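Local coordinates for hydrolase family protein (Deinococcus radiodurans R1, PDB 3CNH) that probably hydrolyses phosphate esters as a phosphatase of the haloacid dehalogenase superfamily, at a site where a sodium ion and a phosphate are bound, at residues 107-112 with 139-144. Numbering follows the deposited sequence.
Sequences LNNEGR and VMKPNP. With PO4 (phosphate ion), chain D.
Met140 enters the contact through its backbone and the root of its side chain: its CA lies 3.5 Å from OD1 of Asn109, and the two side chains cross at about a right angle, the selenium end of this selenomethionine leading off elsewhere. At Lys141 the carboxamide of Asn109 reads the main chain with both its atoms. OD1 accepts the backbone N of Lys141 on a lone pair, at 3.0 Å and a bent 141°, while ND2 gives a straighter bond of 2.9 Å to O of the same residue. Held at two points, the amide can hardly turn; with an alanine here, that N-H and carbonyl would probably be left without their mates and the lysine backbone less firmly placed. The Lys141 side chain starts with CG anti to its carbonyl carbon (chi1 -65°) and bends at chi3, which brings NZ to O of Leu107, 3.0 Å away, and equally to O1 of the phosphate. That oxygen also takes the backbone N-H of Asn109 at 2.7 Å, nearly straight at 174°. Salt bridges to Asp165 and Asp10 add to the grip on NZ. A cis peptide leads from Lys141 into Pro142, and Asn143 then caps helix 144-154, its OD1 accepting the N of Ala145. The ion probably comes from the crystallisation liquor, but a backbone N-H just past strand 103-108 (motif II) and the lysine before helix 144-154 (motif III) converge on it, consistent with the substrate-phosphate site of Rossmann-like HAD hydrolases, with the sodium site of Asp10, Gly12 and Asp166 nearby.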
loop_
_atom_site.group_PDB
_atom_site.type_symbol
_atom_site.label_atom_id
_atom_site.label_comp_id
_atom_site.label_asym_id
_atom_site.label_seq_id
_atom_site.Cartn_x
_atom_site.Cartn_y
_atom_site.Cartn_z
ATOM N N LEU A 107 -0.157 3.726 5.827
ATOM C CA LEU A 107 1.193 4.215 5.480
ATOM C C LEU A 107 1.636 3.255 4.386
ATOM O O LEU A 107 2.009 2.115 4.658
ATOM C CB LEU A 107 2.141 4.227 6.683
ATOM C CG LEU A 107 3.462 4.932 6.411
ATOM C CD1 LEU A 107 3.250 6.454 6.242
ATOM C CD2 LEU A 107 4.522 4.706 7.493
ATOM N N ASN A 108 1.453 3.682 3.146
ATOM C CA ASN A 108 1.527 2.749 2.023
ATOM C C ASN A 108 1.969 3.370 0.750
ATOM O O ASN A 108 1.897 4.592 0.574
ATOM C CB ASN A 108 0.139 2.111 1.783
ATOM C CG ASN A 108 -0.882 3.092 1.188
ATOM O OD1 ASN A 108 -1.215 4.119 1.790
ATOM N ND2 ASN A 108 -1.399 2.757 -0.004
ATOM N N ASN A 109 2.533 2.512 -0.087
ATOM C CA ASN A 109 2.988 2.914 -1.427
ATOM C C ASN A 109 1.988 2.502 -2.494
ATOM O O ASN A 109 1.689 1.325 -2.675
ATOM C CB ASN A 109 4.314 2.247 -1.779
ATOM C CG ASN A 109 5.476 2.656 -0.859
ATOM O OD1 ASN A 109 5.388 3.637 -0.087
ATOM N ND2 ASN A 109 6.619 1.930 -1.000
ATOM N N GLU A 110 1.535 3.486 -3.258
ATOM C CA GLU A 110 0.542 3.224 -4.289
ATOM C C GLU A 110 0.283 4.460 -5.101
ATOM O O GLU A 110 0.276 5.562 -4.575
ATOM C CB GLU A 110 -0.798 2.828 -3.681
ATOM C CG GLU A 110 -1.737 2.064 -4.628
ATOM C CD GLU A 110 -1.231 0.652 -4.889
ATOM O OE1 GLU A 110 -1.264 -0.156 -3.955
ATOM O OE2 GLU A 110 -0.794 0.358 -6.022
ATOM N N GLY A 111 0.159 4.257 -6.412
ATOM C CA GLY A 111 -0.283 5.321 -7.286
ATOM C C GLY A 111 -1.662 5.808 -6.852
ATOM O O GLY A 111 -2.463 5.077 -6.276
ATOM N N ARG A 112 -1.944 7.058 -7.180
ATOM C CA ARG A 112 -3.193 7.702 -6.741
ATOM C C ARG A 112 -4.463 6.991 -7.198
ATOM O O ARG A 112 -5.376 6.751 -6.411
ATOM C CB ARG A 112 -3.234 9.165 -7.219
ATOM C CG ARG A 112 -4.480 9.946 -6.820
ATOM C CD ARG A 112 -4.462 11.307 -7.538
ATOM N NE ARG A 112 -5.750 12.000 -7.543
ATOM C CZ ARG A 112 -6.302 12.606 -6.496
ATOM N NH1 ARG A 112 -5.731 12.562 -5.302
ATOM N NH2 ARG A 112 -7.469 13.221 -6.633
ATOM N N VAL A 139 6.997 10.838 -1.028
ATOM C CA VAL A 139 8.046 9.956 -0.455
ATOM C C VAL A 139 7.410 8.584 -0.311
ATOM O O VAL A 139 6.191 8.464 -0.302
ATOM C CB VAL A 139 8.670 10.447 0.900
ATOM C CG1 VAL A 139 9.660 11.604 0.640
ATOM C CG2 VAL A 139 7.574 10.863 1.826
HETATM N N MSE A 140 8.242 7.557 -0.228
HETATM C CA MSE A 140 7.772 6.170 -0.187
HETATM C C MSE A 140 8.534 5.343 0.846
HETATM O O MSE A 140 9.687 5.607 1.156
HETATM C CB MSE A 140 7.931 5.507 -1.575
HETATM C CG MSE A 140 9.352 5.273 -1.877
HETATM SE SE MSE A 140 9.592 4.269 -3.566
HETATM C CE MSE A 140 9.115 5.537 -4.556
ATOM N N LYS A 141 7.854 4.363 1.418
ATOM C CA LYS A 141 8.543 3.371 2.211
ATOM C C LYS A 141 9.563 2.763 1.254
ATOM O O LYS A 141 9.268 2.603 0.067
ATOM C CB LYS A 141 7.566 2.291 2.691
ATOM C CG LYS A 141 6.522 2.772 3.635
ATOM C CD LYS A 141 5.614 1.613 4.111
ATOM C CE LYS A 141 4.851 1.023 3.003
ATOM N NZ LYS A 141 3.791 0.068 3.411
ATOM N N PRO A 142 10.711 2.317 1.755
ATOM C CA PRO A 142 11.145 2.210 3.144
ATOM C C PRO A 142 11.961 3.408 3.632
ATOM O O PRO A 142 12.736 3.305 4.576
ATOM C CB PRO A 142 12.060 0.977 3.091
ATOM C CG PRO A 142 12.739 1.129 1.800
ATOM C CD PRO A 142 11.672 1.666 0.849
ATOM N N ASN A 143 11.815 4.524 2.944
ATOM C CA ASN A 143 12.527 5.764 3.335
ATOM C C ASN A 143 12.223 6.129 4.783
ATOM O O ASN A 143 11.052 6.239 5.167
ATOM C CB ASN A 143 12.130 6.916 2.425
ATOM C CG ASN A 143 12.996 8.154 2.603
ATOM O OD1 ASN A 143 13.703 8.318 3.609
ATOM N ND2 ASN A 143 12.913 9.062 1.635
ATOM N N PRO A 144 13.256 6.259 5.622
ATOM C CA PRO A 144 12.954 6.652 6.997
ATOM C C PRO A 144 12.071 7.909 7.062
ATOM O O PRO A 144 11.270 8.065 7.977
ATOM C CB PRO A 144 14.340 6.930 7.586
ATOM C CG PRO A 144 15.263 6.042 6.761
ATOM C CD PRO A 144 14.690 6.028 5.392
HETATM P P PO4 D . 1.788 -1.036 -0.044
HETATM O O1 PO4 D . 2.713 -0.114 0.608
HETATM O O2 PO4 D . 2.180 -2.480 0.291
HETATM O O3 PO4 D . 0.291 -0.748 0.146
HETATM O O4 PO4 D . 1.965 -1.035 -1.563
#